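Local coordinates for response regulator receiver protein (Desulfuromonas acetoxidans, PDB 2ZAY) that probably relays a phosphorylation signal as a bacterial response regulator, of which this chain is the CheY-like receiver domain, at residues V45-A48 with V49-P53; K75-P78 with Q79-S82. All blocks are in the same frame, centred on the assembly; numbering follows the deposited sequence.

Contact 1 (V45-A48 with V49-P53); sequences VPVA and VKTHP
Val-47 O is gripped twice by Thr-51, one turn further along helix 41-51. The backbone N of Thr-51 lies 2.8 Å from Val-47 O, and its OG1 lies 2.9 Å from the same Val-47 O. The hydroxyl comes in from above the carbonyl plane, 44° out of it. The backbone N sits nearly in line with the C=O, though its N-H meets the oxygen at a bent angle. Lys-50 N adds a weak third bond. Thr-51 OG1 can reach back because it sits between its own N and carbonyl carbon (chi1 71°). This leaves CG2 to meet Val-47 CG1 at 3.7 Å, the two side chains crossing at a slant. Both residues also touch Ile-36 and Met-12 of the sheet. With an alanine in place of Thr-51, Val-47 O would probably lose its hydroxyl donor and a gap would open beside Val-47 CG1. On another side of the helix, the extended Lys-50 chain runs back past Pro-46, with Lys-50 CG 3.2 Å from Pro-46 O. The helix ends with Thr-51; His-52 leaves helical geometry with a positive phi. His-52 N still bonds Ala-48 O at 2.9 Å. Pro-53 follows, with CD 4.3 Å from Ala-48 CB. Proline offers no N-H to continue the helical bonding. Threonine thus divides its two branches: the hydroxyl gives a last-turn carbonyl oxygen a second donor, and the methyl joins the apolar packing against the sheet.

Contact 2 (K75-P78 with Q79-S82); sequences KKNP and QTAS
The backbone of Lys-75 to Ser-82 curls back on itself, bringing Lys-75 CA and Ala-81 CA within 4.1 Å. This is the connection from helix 67-75 to strand 85-89 in the receiver fold. At its heart is an Asx turn at Asn-77, nested in a beta turn. Pro-78 and Gln-79 occupy the middle of the beta turn with near-helical angles, and Thr-80 N closes it on Asn-77 O at 2.9 Å. The donor stands well above the carbonyl plane, 51° out of it. Ala-81 N bonds the same Asn-77 O at 2.8 Å; this N lies nearly in line with the C=O, but its N-H is bent away from that line. One carbonyl therefore holds two successive N-H groups.

The Asn-77 side chain supplies the Asx bond. Its CG is anti to the backbone N (chi1 -168°), which carries OD1 forward over the turn. Asn-77 OD1 takes Gln-79 N at 2.9 Å, in the carbonyl plane and on a lone pair. That bond holds the Asn-77 amide in this rotation. The Gln-79 chain starts out beside it, bends at its second torsion, and sets its own amide plane 88° from that of Asn-77. Thr-80 brings its OG1 to 3.6 Å from Asn-77 CB, but this hydroxyl is hydrogen-bonded to Leu-74 O, at the end of the preceding helix. The Asn-77 and Thr-80 side chains face helix 41-51.

The Lys-75 side chain spans the two limbs of the curl. Bends at its second and fourth torsions carry the ammonium group to a backbone carbonyl on the far limb. Lys-75 NZ lies 3.1 Å from Ala-81 O, above the carbonyl plane. Ala-81 CB points into the curl, 3.4 Å from Asn-77 O.

Overall arrangement
Contact 1 ends helix 41-51, and contact 2 follows the end of helix 67-75. Both lie on the way into parallel strands, 55-59 and 85-89, that are neighbours in the sheet. Their centres are about 10 Å apart and they pack directly. Val-49 CG2 lies in packing contact 3.6 Å from Asn-77 ND2, and His-52 CE1 packs 3.5 Å from Gln-79 OE1. Thr-80 CG2 rests 3.9 Å from Val-49 CA. In receiver domains the phosphorylation pocket lies at the C-terminal ends of the strands. The two contacts sit at the other end, where the strands begin. By analogy with other receiver domains they are probably remote from that pocket.

Contact 1 (V45-A48 with V49-P53)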
# COMPACT_ATOMS: atom_id res chain seq x y z
N VAL A 45 2.61 11.14 0.71
CA VAL A 45 2.60 11.57 2.11
C VAL A 45 1.58 12.67 2.42
O VAL A 45 0.73 12.50 3.30
CB VAL A 45 4.01 12.04 2.56
CG1 VAL A 45 3.96 12.52 4.00
CG2 VAL A 45 5.00 10.88 2.43
N PRO A 46 1.65 13.81 1.73
CA PRO A 46 0.68 14.88 2.00
C PRO A 46 -0.75 14.40 1.74
O PRO A 46 -1.69 14.77 2.46
CB PRO A 46 1.10 15.99 1.04
CG PRO A 46 2.59 15.76 0.90
CD PRO A 46 2.66 14.26 0.75
N VAL A 47 -0.93 13.60 0.70
CA VAL A 47 -2.25 13.08 0.37
C VAL A 47 -2.75 12.19 1.51
O VAL A 47 -3.91 12.26 1.90
CB VAL A 47 -2.24 12.27 -0.94
CG1 VAL A 47 -3.59 11.58 -1.14
CG2 VAL A 47 -1.98 13.21 -2.12
N ALA A 48 -1.87 11.35 2.05
CA ALA A 48 -2.27 10.47 3.15
C ALA A 48 -2.70 11.27 4.36
O ALA A 48 -3.71 10.98 4.99
CB ALA A 48 -1.13 9.54 3.52
N VAL A 49 -1.93 12.30 4.69
CA VAL A 49 -2.22 13.14 5.84
C VAL A 49 -3.58 13.82 5.74
O VAL A 49 -4.27 13.98 6.74
CB VAL A 49 -1.11 14.21 6.04
CG1 VAL A 49 -1.53 15.22 7.10
CG2 VAL A 49 0.19 13.51 6.47
N LYS A 50 -3.99 14.21 4.53
CA LYS A 50 -5.28 14.88 4.39
C LYS A 50 -6.47 13.99 4.03
O LYS A 50 -7.61 14.38 4.25
CB LYS A 50 -5.18 16.04 3.39
CG LYS A 50 -4.77 15.66 1.99
CD LYS A 50 -4.48 16.92 1.18
CE LYS A 50 -4.05 16.60 -0.24
NZ LYS A 50 -3.80 17.85 -1.02
N THR A 51 -6.21 12.80 3.49
CA THR A 51 -7.30 11.90 3.12
C THR A 51 -7.52 10.78 4.13
O THR A 51 -8.52 10.08 4.08
CB THR A 51 -7.09 11.27 1.73
OG1 THR A 51 -6.03 10.32 1.79
CG2 THR A 51 -6.75 12.35 0.70
N HIS A 52 -6.55 10.60 5.03
CA HIS A 52 -6.68 9.58 6.07
C HIS A 52 -7.13 8.21 5.57
O HIS A 52 -8.16 7.68 6.02
CB HIS A 52 -7.67 10.07 7.13
CG HIS A 52 -7.41 11.47 7.60
ND1 HIS A 52 -6.44 11.77 8.53
CD2 HIS A 52 -7.94 12.65 7.22
CE1 HIS A 52 -6.39 13.08 8.71
NE2 HIS A 52 -7.30 13.64 7.93
N PRO A 53 -6.38 7.59 4.65
CA PRO A 53 -6.80 6.27 4.16
C PRO A 53 -6.82 5.28 5.33
O PRO A 53 -6.06 5.44 6.29
CB PRO A 53 -5.73 5.92 3.14
CG PRO A 53 -4.50 6.63 3.68
CD PRO A 53 -5.07 7.97 4.07

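Contact 2 (K75-P78 with Q79-S82)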
# COMPACT_ATOMS: atom_id res chain seq x y z
N LYS A 75 5.40 7.38 9.49
CA LYS A 75 5.57 7.17 10.92
C LYS A 75 5.89 8.48 11.65
O LYS A 75 5.78 8.55 12.87
CB LYS A 75 6.69 6.16 11.18
CG LYS A 75 6.28 4.71 10.98
CD LYS A 75 5.35 4.25 12.10
CE LYS A 75 4.89 2.80 11.92
NZ LYS A 75 3.88 2.63 10.83
N LYS A 76 6.26 9.50 10.89
CA LYS A 76 6.61 10.79 11.49
C LYS A 76 5.43 11.71 11.80
O LYS A 76 5.57 12.69 12.52
CB LYS A 76 7.61 11.52 10.60
CG LYS A 76 8.96 10.80 10.47
CD LYS A 76 9.94 11.61 9.63
CE LYS A 76 10.22 12.97 10.25
NZ LYS A 76 11.15 13.79 9.42
N ASN A 77 4.26 11.38 11.26
CA ASN A 77 3.08 12.20 11.50
C ASN A 77 2.06 11.41 12.31
O ASN A 77 1.64 10.32 11.91
CB ASN A 77 2.47 12.62 10.15
CG ASN A 77 1.42 13.70 10.29
OD1 ASN A 77 0.49 13.58 11.08
ND2 ASN A 77 1.57 14.76 9.51
N PRO A 78 1.64 11.94 13.47
CA PRO A 78 0.67 11.26 14.33
C PRO A 78 -0.62 10.88 13.61
O PRO A 78 -1.29 9.93 13.99
CB PRO A 78 0.43 12.27 15.46
CG PRO A 78 1.78 12.93 15.58
CD PRO A 78 2.15 13.16 14.12
N GLN A 79 -0.98 11.63 12.57
CA GLN A 79 -2.20 11.33 11.84
C GLN A 79 -2.10 10.04 11.04
O GLN A 79 -3.08 9.32 10.90
CB GLN A 79 -2.54 12.47 10.87
CG GLN A 79 -2.92 13.78 11.53
CD GLN A 79 -4.13 13.64 12.43
OE1 GLN A 79 -5.18 13.15 12.00
NE2 GLN A 79 -4.00 14.08 13.67
N THR A 80 -0.90 9.73 10.55
CA THR A 80 -0.70 8.55 9.72
C THR A 80 0.18 7.43 10.29
O THR A 80 0.30 6.36 9.69
CB THR A 80 -0.08 8.97 8.38
OG1 THR A 80 1.17 9.64 8.63
CG2 THR A 80 -1.02 9.93 7.66
N ALA A 81 0.80 7.69 11.44
CA ALA A 81 1.71 6.73 12.07
C ALA A 81 1.18 5.34 12.38
O ALA A 81 1.96 4.40 12.50
CB ALA A 81 2.32 7.35 13.32
N SER A 82 -0.14 5.22 12.55
CA SER A 82 -0.72 3.92 12.85
C SER A 82 -1.48 3.28 11.69
O SER A 82 -2.01 2.18 11.84
CB SER A 82 -1.65 4.02 14.07
OG SER A 82 -0.90 4.21 15.26